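Local coordinates for protein allantoin racemase (Pseudomonas fluorescens, PDB 5LG5) that racemises allantoin, interconverting its two enantiomers, and probably acts on other 5-monosubstituted hydantoins as a member of the HyuE racemase family, at residues 134-146 against 159-173. Sequence-based numbering, arbitrary orientation.
Sequences QRCASVRASGMAV and AIVRQAELAIREDKA
A159 sets its methyl against the turn that follows strand 136-141, with CB 3.7 Å from CG of M144 and close to the carbonyl O of S142. I160 comes next, its CG1 touching CB of S142, whose hydroxyl is tied to the carbonyl of T114 on the neighbouring strand. One turn on, Q163 has CG 3.2 Å from the carbonyl O of A141, and a bend at chi2 (-52°) turns its amide so that the two ends serve different partners. NE2 donates to a water that bridges the carbonyls of S142 and A159, while OE1 takes a 2.9 Å bond from NH1 of R140, the guanidinium and amide nearly coplanar. Here segment 159-171 runs nearly antiparallel to strand 136-141 (154°); helix 153-171 is the main helix of the beta-alpha-beta crossover from that edge strand, past strand 110-114, to strand 175-179. L166 lays CB over one face of the R140 guanidinium, offset toward its rim, and the A167 methyl packs against CD of the same arginine. E170 adds a longer salt bridge, OE1 to NH2 of R140 at 3.4 Å, while its OE2 pairs with R169. D171 OD2 accepts an almost straight bond from R140 NE (2.7 Å, 172°) and, from the opposite face of the carboxylate, one from S138 OG at 2.5 Å. A leucine at R140 would probably cost D171 its arginine partner, leave E170 leaning on R169, and free the Q163 amide to turn. Beyond the helix end, A173 brings CB within 4.3 Å of CB of A137.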
ATOM      1  N   GLN E 134      -7.702   1.607  -6.153  1.00 10.29           N
ATOM      2  CA  GLN E 134      -6.488   1.221  -6.868  1.00 11.95           C
ATOM      3  C   GLN E 134      -6.513   1.522  -8.362  1.00 12.27           C
ATOM      4  O   GLN E 134      -5.507   1.916  -8.927  1.00 10.98           O
ATOM      5  CB  GLN E 134      -6.199  -0.260  -6.646  1.00 15.30           C
ATOM      6  CG  GLN E 134      -6.054  -0.541  -5.168  1.00 23.32           C
ATOM      7  CD  GLN E 134      -4.644  -0.397  -4.693  1.00 30.91           C
ATOM      8  OE1 GLN E 134      -4.397   0.119  -3.600  1.00 43.43           O
ATOM      9  NE2 GLN E 134      -3.701  -0.898  -5.486  1.00 41.84           N
ATOM     10  N   ARG E 135      -7.659   1.342  -9.002  1.00  9.61           N
ATOM     11  CA  ARG E 135      -7.739   1.601 -10.435  1.00 12.83           C
ATOM     12  C   ARG E 135      -8.296   2.995 -10.730  1.00 13.19           C
ATOM     13  O   ARG E 135      -8.645   3.330 -11.867  1.00 11.75           O
ATOM     14  CB  ARG E 135      -8.530   0.497 -11.126  1.00 14.20           C
ATOM     15  CG  ARG E 135      -8.018  -0.882 -10.727  1.00 16.07           C
ATOM     16  CD  ARG E 135      -7.659  -1.743 -11.913  1.00 18.39           C
ATOM     17  NE  ARG E 135      -8.504  -1.459 -13.073  1.00 21.91           N
ATOM     18  CZ  ARG E 135      -9.486  -2.256 -13.484  1.00 20.70           C
ATOM     19  NH1 ARG E 135      -9.768  -3.371 -12.809  1.00 23.05           N
ATOM     20  NH2 ARG E 135     -10.200  -1.933 -14.552  1.00 18.90           N
ATOM     21  N   CYS E 136      -8.370   3.816  -9.696  1.00 10.86           N
ATOM     22  CA  CYS E 136      -8.808   5.188  -9.903  1.00 10.91           C
ATOM     23  C   CYS E 136      -7.634   6.076 -10.330  1.00 13.03           C
ATOM     24  O   CYS E 136      -6.668   6.255  -9.582  1.00 12.53           O
ATOM     25  CB  CYS E 136      -9.479   5.739  -8.638  1.00 10.24           C
ATOM     26  SG  CYS E 136     -10.131   7.406  -8.856  1.00 10.45           S
ATOM     27  N   ALA E 137      -7.707   6.618 -11.543  1.00 11.80           N
ATOM     28  CA  ALA E 137      -6.664   7.519 -12.031  1.00 13.51           C
ATOM     29  C   ALA E 137      -6.712   8.889 -11.333  1.00 14.80           C
ATOM     30  O   ALA E 137      -5.678   9.527 -11.127  1.00 15.28           O
ATOM     31  CB  ALA E 137      -6.761   7.681 -13.542  1.00 13.49           C
ATOM     32  N   SER E 138      -7.916   9.332 -10.979  1.00 13.45           N
ATOM     33  CA  SER E 138      -8.103  10.607 -10.299  1.00 11.41           C
ATOM     34  C   SER E 138      -9.563  10.840  -9.948  1.00 11.87           C
ATOM     35  O   SER E 138     -10.473  10.241 -10.533  1.00  8.76           O
ATOM     36  CB  SER E 138      -7.597  11.770 -11.167  1.00 15.20           C
ATOM     37  OG  SER E 138      -8.257  11.802 -12.421  1.00 11.42           O
ATOM     38  N   VAL E 139      -9.774  11.712  -8.973  1.00 11.50           N
ATOM     39  CA  VAL E 139     -11.085  12.261  -8.710  1.00  9.52           C
ATOM     40  C   VAL E 139     -10.974  13.746  -8.948  1.00 10.25           C
ATOM     41  O   VAL E 139     -10.163  14.418  -8.312  1.00 12.96           O
ATOM     42  CB  VAL E 139     -11.524  11.986  -7.265  1.00 11.37           C
ATOM     43  CG1 VAL E 139     -12.910  12.643  -6.971  1.00  7.50           C
ATOM     44  CG2 VAL E 139     -11.541  10.493  -7.019  1.00  8.39           C
ATOM     45  N   ARG E 140     -11.759  14.258  -9.886  1.00  7.94           N
ATOM     46  CA  ARG E 140     -11.645  15.657 -10.278  1.00 11.19           C
ATOM     47  C   ARG E 140     -12.939  16.413 -10.077  1.00 12.24           C
ATOM     48  O   ARG E 140     -14.028  15.880 -10.310  1.00 12.66           O
ATOM     49  CB  ARG E 140     -11.246  15.768 -11.746  1.00 12.84           C
ATOM     50  CG  ARG E 140      -9.864  15.278 -12.046  1.00 15.17           C
ATOM     51  CD  ARG E 140      -9.513  15.607 -13.475  1.00 19.92           C
ATOM     52  NE  ARG E 140      -8.076  15.581 -13.662  1.00 26.90           N
ATOM     53  CZ  ARG E 140      -7.335  16.670 -13.786  1.00 23.20           C
ATOM     54  NH1 ARG E 140      -7.915  17.863 -13.777  1.00 26.66           N
ATOM     55  NH2 ARG E 140      -6.025  16.557 -13.943  1.00 23.04           N
ATOM     56  N   ALA E 141     -12.810  17.674  -9.692  1.00 10.66           N
ATOM     57  CA  ALA E 141     -13.974  18.514  -9.473  1.00 15.32           C
ATOM     58  C   ALA E 141     -14.198  19.443 -10.660  1.00 12.75           C
ATOM     59  O   ALA E 141     -13.276  20.091 -11.132  1.00 12.09           O
ATOM     60  CB  ALA E 141     -13.804  19.326  -8.188  1.00 13.12           C
ATOM     61  N   SER E 142     -15.436  19.523 -11.118  1.00 16.12           N
ATOM     62  CA  SER E 142     -15.776  20.442 -12.193  1.00 19.76           C
ATOM     63  C   SER E 142     -15.723  21.886 -11.692  1.00 19.97           C
ATOM     64  O   SER E 142     -15.500  22.807 -12.473  1.00 17.69           O
ATOM     65  CB  SER E 142     -17.154  20.096 -12.755  1.00 18.06           C
ATOM     66  OG  SER E 142     -18.147  20.299 -11.776  1.00 21.22           O
ATOM     67  N   GLY E 143     -15.967  22.085 -10.396  1.00 21.91           N
ATOM     68  CA  GLY E 143     -15.946  23.416  -9.810  1.00 18.02           C
ATOM     69  C   GLY E 143     -17.331  24.039  -9.757  1.00 20.83           C
ATOM     70  O   GLY E 143     -17.495  25.219  -9.431  1.00 24.33           O
ATOM     71  N   MET E 144     -18.337  23.233 -10.065  1.00 16.95           N
ATOM     72  CA  MET E 144     -19.716  23.696 -10.047  1.00 25.39           C
ATOM     73  C   MET E 144     -20.469  22.987  -8.937  1.00 25.62           C
ATOM     74  O   MET E 144     -20.338  21.771  -8.783  1.00 24.23           O
ATOM     75  CB  MET E 144     -20.409  23.383 -11.375  1.00 27.86           C
ATOM     76  CG  MET E 144     -19.559  23.612 -12.604  1.00 29.03           C
ATOM     77  SD  MET E 144     -20.257  24.876 -13.671  1.00 38.89           S
ATOM     78  CE  MET E 144     -19.940  26.338 -12.696  1.00 32.56           C
ATOM     79  N   ALA E 145     -21.246  23.733  -8.157  1.00 28.24           N
ATOM     80  CA  ALA E 145     -22.040  23.130  -7.090  1.00 22.49           C
ATOM     81  C   ALA E 145     -23.115  22.217  -7.666  1.00 30.10           C
ATOM     82  O   ALA E 145     -23.501  22.362  -8.834  1.00 29.04           O
ATOM     83  CB  ALA E 145     -22.662  24.195  -6.197  1.00 26.99           C
ATOM     84  N   VAL E 146     -23.589  21.278  -6.843  1.00 27.73           N
ATOM     85  CA  VAL E 146     -24.610  20.318  -7.257  1.00 26.37           C
ATOM     86  C   VAL E 146     -25.833  20.986  -7.896  1.00 29.77           C
ATOM     87  O   VAL E 146     -26.280  20.576  -8.969  1.00 31.15           O
ATOM     88  CB  VAL E 146     -25.076  19.445  -6.067  1.00 22.53           C
ATOM     89  CG1 VAL E 146     -26.204  18.528  -6.492  1.00 31.42           C
ATOM     90  CG2 VAL E 146     -23.906  18.626  -5.503  1.00 31.03           C
ATOM     91  N   ALA E 159     -17.925  22.338 -17.881  1.00 16.34           N
ATOM     92  CA  ALA E 159     -16.948  22.197 -16.804  1.00 20.88           C
ATOM     93  C   ALA E 159     -16.648  20.723 -16.528  1.00 22.76           C
ATOM     94  O   ALA E 159     -15.499  20.347 -16.268  1.00 22.13           O
ATOM     95  CB  ALA E 159     -17.444  22.883 -15.545  1.00 20.82           C
ATOM     96  N   ILE E 160     -17.687  19.896 -16.590  1.00 18.70           N
ATOM     97  CA  ILE E 160     -17.539  18.467 -16.393  1.00 17.21           C
ATOM     98  C   ILE E 160     -16.713  17.892 -17.545  1.00 19.49           C
ATOM     99  O   ILE E 160     -15.733  17.175 -17.317  1.00 18.92           O
ATOM    100  CB  ILE E 160     -18.914  17.761 -16.315  1.00 15.28           C
ATOM    101  CG1 ILE E 160     -19.711  18.233 -15.100  1.00 18.50           C
ATOM    102  CG2 ILE E 160     -18.754  16.239 -16.305  1.00 19.02           C
ATOM    103  CD1 ILE E 160     -21.141  17.694 -15.072  1.00 15.20           C
ATOM    104  N   VAL E 161     -17.079  18.244 -18.782  1.00 18.76           N
ATOM    105  CA  VAL E 161     -16.330  17.766 -19.950  1.00 19.29           C
ATOM    106  C   VAL E 161     -14.860  18.138 -19.873  1.00 15.71           C
ATOM    107  O   VAL E 161     -14.004  17.291 -20.155  1.00 16.16           O
ATOM    108  CB  VAL E 161     -16.960  18.235 -21.316  1.00 23.37           C
ATOM    109  CG1 VAL E 161     -16.029  17.978 -22.504  1.00 19.06           C
ATOM    110  CG2 VAL E 161     -18.330  17.587 -21.541  1.00 25.90           C
ATOM    111  N   ARG E 162     -14.553  19.361 -19.436  1.00 13.93           N
ATOM    112  CA  ARG E 162     -13.147  19.760 -19.333  1.00 20.00           C
ATOM    113  C   ARG E 162     -12.373  18.883 -18.364  1.00 17.54           C
ATOM    114  O   ARG E 162     -11.245  18.495 -18.659  1.00 18.85           O
ATOM    115  CB  ARG E 162     -12.949  21.241 -18.960  1.00 20.98           C
ATOM    116  CG  ARG E 162     -11.435  21.569 -18.806  1.00 25.08           C
ATOM    117  CD  ARG E 162     -11.048  23.054 -18.632  1.00 34.24           C
ATOM    118  NE  ARG E 162     -11.548  23.676 -17.408  1.00 43.37           N
ATOM    119  CZ  ARG E 162     -12.637  24.442 -17.356  1.00 49.31           C
ATOM    120  NH1 ARG E 162     -13.316  24.689 -18.469  1.00 46.14           N
ATOM    121  NH2 ARG E 162     -13.040  24.972 -16.205  1.00 39.30           N
ATOM    122  N   GLN E 163     -12.966  18.575 -17.211  1.00 19.68           N
ATOM    123  CA  GLN E 163     -12.289  17.714 -16.237  1.00 17.82           C
ATOM    124  C   GLN E 163     -12.119  16.305 -16.776  1.00 13.40           C
ATOM    125  O   GLN E 163     -11.081  15.681 -16.581  1.00 16.72           O
ATOM    126  CB  GLN E 163     -13.039  17.688 -14.902  1.00 14.96           C
ATOM    127  CG  GLN E 163     -13.016  19.021 -14.179  1.00 13.62           C
ATOM    128  CD  GLN E 163     -11.609  19.554 -14.053  1.00 18.97           C
ATOM    129  OE1 GLN E 163     -10.674  18.807 -13.753  1.00 16.56           O
ATOM    130  NE2 GLN E 163     -11.441  20.849 -14.306  1.00 20.08           N
ATOM    131  N   ALA E 164     -13.141  15.812 -17.469  1.00 15.56           N
ATOM    132  CA  ALA E 164     -13.052  14.496 -18.091  1.00 11.48           C
ATOM    133  C   ALA E 164     -11.918  14.457 -19.116  1.00 16.90           C
ATOM    134  O   ALA E 164     -11.158  13.484 -19.185  1.00 14.85           O
ATOM    135  CB  ALA E 164     -14.373  14.114 -18.732  1.00 12.01           C
ATOM    136  N   GLU E 165     -11.801  15.518 -19.910  1.00 16.79           N
ATOM    137  CA  GLU E 165     -10.735  15.593 -20.907  1.00 20.62           C
ATOM    138  C   GLU E 165      -9.365  15.605 -20.238  1.00 20.57           C
ATOM    139  O   GLU E 165      -8.428  14.952 -20.704  1.00 17.77           O
ATOM    140  CB  GLU E 165     -10.935  16.811 -21.818  1.00 18.67           C
ATOM    141  CG  GLU E 165     -12.117  16.641 -22.756  1.00 18.41           C
ATOM    142  CD  GLU E 165     -12.414  17.880 -23.590  1.00 31.31           C
ATOM    143  OE1 GLU E 165     -12.023  18.999 -23.173  1.00 26.21           O
ATOM    144  OE2 GLU E 165     -13.070  17.727 -24.650  1.00 30.13           O
ATOM    145  N   LEU E 166      -9.257  16.333 -19.130  1.00 17.07           N
ATOM    146  CA  LEU E 166      -8.001  16.395 -18.395  1.00 19.12           C
ATOM    147  C   LEU E 166      -7.673  15.044 -17.768  1.00 19.06           C
ATOM    148  O   LEU E 166      -6.521  14.604 -17.763  1.00 18.75           O
ATOM    149  CB  LEU E 166      -8.062  17.484 -17.319  1.00 20.47           C
ATOM    150  CG  LEU E 166      -8.104  18.935 -17.800  1.00 23.67           C
ATOM    151  CD1 LEU E 166      -8.345  19.886 -16.632  1.00 24.95           C
ATOM    152  CD2 LEU E 166      -6.789  19.298 -18.501  1.00 30.38           C
ATOM    153  N   ALA E 167      -8.700  14.387 -17.247  1.00 17.22           N
ATOM    154  CA  ALA E 167      -8.528  13.079 -16.641  1.00 15.99           C
ATOM    155  C   ALA E 167      -7.974  12.081 -17.659  1.00 14.91           C
ATOM    156  O   ALA E 167      -7.033  11.335 -17.369  1.00 14.30           O
ATOM    157  CB  ALA E 167      -9.849  12.594 -16.070  1.00 10.78           C
ATOM    158  N   ILE E 168      -8.535  12.099 -18.862  1.00 12.30           N
ATOM    159  CA  ILE E 168      -8.079  11.210 -19.926  1.00 16.45           C
ATOM    160  C   ILE E 168      -6.647  11.540 -20.339  1.00 18.69           C
ATOM    161  O   ILE E 168      -5.756  10.671 -20.341  1.00 19.03           O
ATOM    162  CB  ILE E 168      -9.016  11.321 -21.155  1.00 18.53           C
ATOM    163  CG1 ILE E 168     -10.417  10.853 -20.782  1.00 16.52           C
ATOM    164  CG2 ILE E 168      -8.462  10.564 -22.351  1.00 14.36           C
ATOM    165  CD1 ILE E 168     -11.509  11.370 -21.709  1.00 17.36           C
ATOM    166  N   ARG E 169      -6.412  12.812 -20.637  1.00 19.88           N
ATOM    167  CA  ARG E 169      -5.124  13.250 -21.163  1.00 17.53           C
ATOM    168  C   ARG E 169      -4.002  13.189 -20.132  1.00 22.86           C
ATOM    169  O   ARG E 169      -2.958  12.581 -20.373  1.00 23.75           O
ATOM    170  CB  ARG E 169      -5.248  14.675 -21.710  1.00 22.57           C
ATOM    171  CG  ARG E 169      -3.942  15.297 -22.157  1.00 28.02           C
ATOM    172  CD  ARG E 169      -4.177  16.584 -22.936  1.00 38.17           C
ATOM    173  NE  ARG E 169      -4.094  17.750 -22.061  1.00 40.60           N
ATOM    174  CZ  ARG E 169      -2.966  18.263 -21.575  1.00 48.16           C
ATOM    175  NH1 ARG E 169      -1.788  17.708 -21.857  1.00 45.78           N
ATOM    176  NH2 ARG E 169      -3.023  19.327 -20.783  1.00 48.01           N
ATOM    177  N   GLU E 170      -4.234  13.801 -18.975  1.00 22.51           N
ATOM    178  CA  GLU E 170      -3.207  13.911 -17.949  1.00 20.08           C
ATOM    179  C   GLU E 170      -3.164  12.738 -16.973  1.00 17.16           C
ATOM    180  O   GLU E 170      -2.088  12.306 -16.565  1.00 16.38           O
ATOM    181  CB  GLU E 170      -3.358  15.236 -17.206  1.00 24.45           C
ATOM    182  CG  GLU E 170      -3.223  16.436 -18.126  1.00 29.64           C
ATOM    183  CD  GLU E 170      -3.385  17.741 -17.396  1.00 39.43           C
ATOM    184  OE1 GLU E 170      -3.757  17.700 -16.199  1.00 43.18           O
ATOM    185  OE2 GLU E 170      -3.126  18.800 -18.013  1.00 43.14           O
ATOM    186  N   ASP E 171      -4.324  12.241 -16.567  1.00 14.68           N
ATOM    187  CA  ASP E 171      -4.359  11.188 -15.562  1.00 14.21           C
ATOM    188  C   ASP E 171      -4.420   9.780 -16.162  1.00 15.95           C
ATOM    189  O   ASP E 171      -4.361   8.785 -15.426  1.00 13.00           O
ATOM    190  CB  ASP E 171      -5.531  11.399 -14.597  1.00 11.34           C
ATOM    191  CG  ASP E 171      -5.551  12.787 -13.995  1.00 15.36           C
ATOM    192  OD1 ASP E 171      -4.464  13.372 -13.863  1.00 17.81           O
ATOM    193  OD2 ASP E 171      -6.647  13.292 -13.658  1.00 16.38           O
ATOM    194  N   LYS E 172      -4.578   9.699 -17.481  1.00 13.25           N
ATOM    195  CA  LYS E 172      -4.693   8.397 -18.182  1.00 12.75           C
ATOM    196  C   LYS E 172      -5.948   7.608 -17.818  1.00 18.57           C
ATOM    197  O   LYS E 172      -5.944   6.361 -17.817  1.00 16.21           O
ATOM    198  CB  LYS E 172      -3.448   7.524 -18.002  1.00 16.43           C
ATOM    199  CG  LYS E 172      -2.173   8.203 -18.469  1.00 20.08           C
ATOM    200  CD  LYS E 172      -2.345   8.705 -19.904  1.00 22.00           C
ATOM    201  CE  LYS E 172      -1.103   9.466 -20.370  1.00 28.67           C
ATOM    202  NZ  LYS E 172      -0.661   9.064 -21.731  1.00 30.63           N
ATOM    203  N   ALA E 173      -7.016   8.331 -17.494  1.00 15.20           N
ATOM    204  CA  ALA E 173      -8.302   7.694 -17.298  1.00 14.38           C
ATOM    205  C   ALA E 173      -8.729   7.068 -18.624  1.00 14.20           C
ATOM    206  O   ALA E 173      -8.482   7.625 -19.707  1.00 12.96           O
ATOM    207  CB  ALA E 173      -9.335   8.712 -16.850  1.00 12.32           C
TER
HETATM  208  O   HOH W   1     -13.839  22.346 -15.013  1.00 23.51           O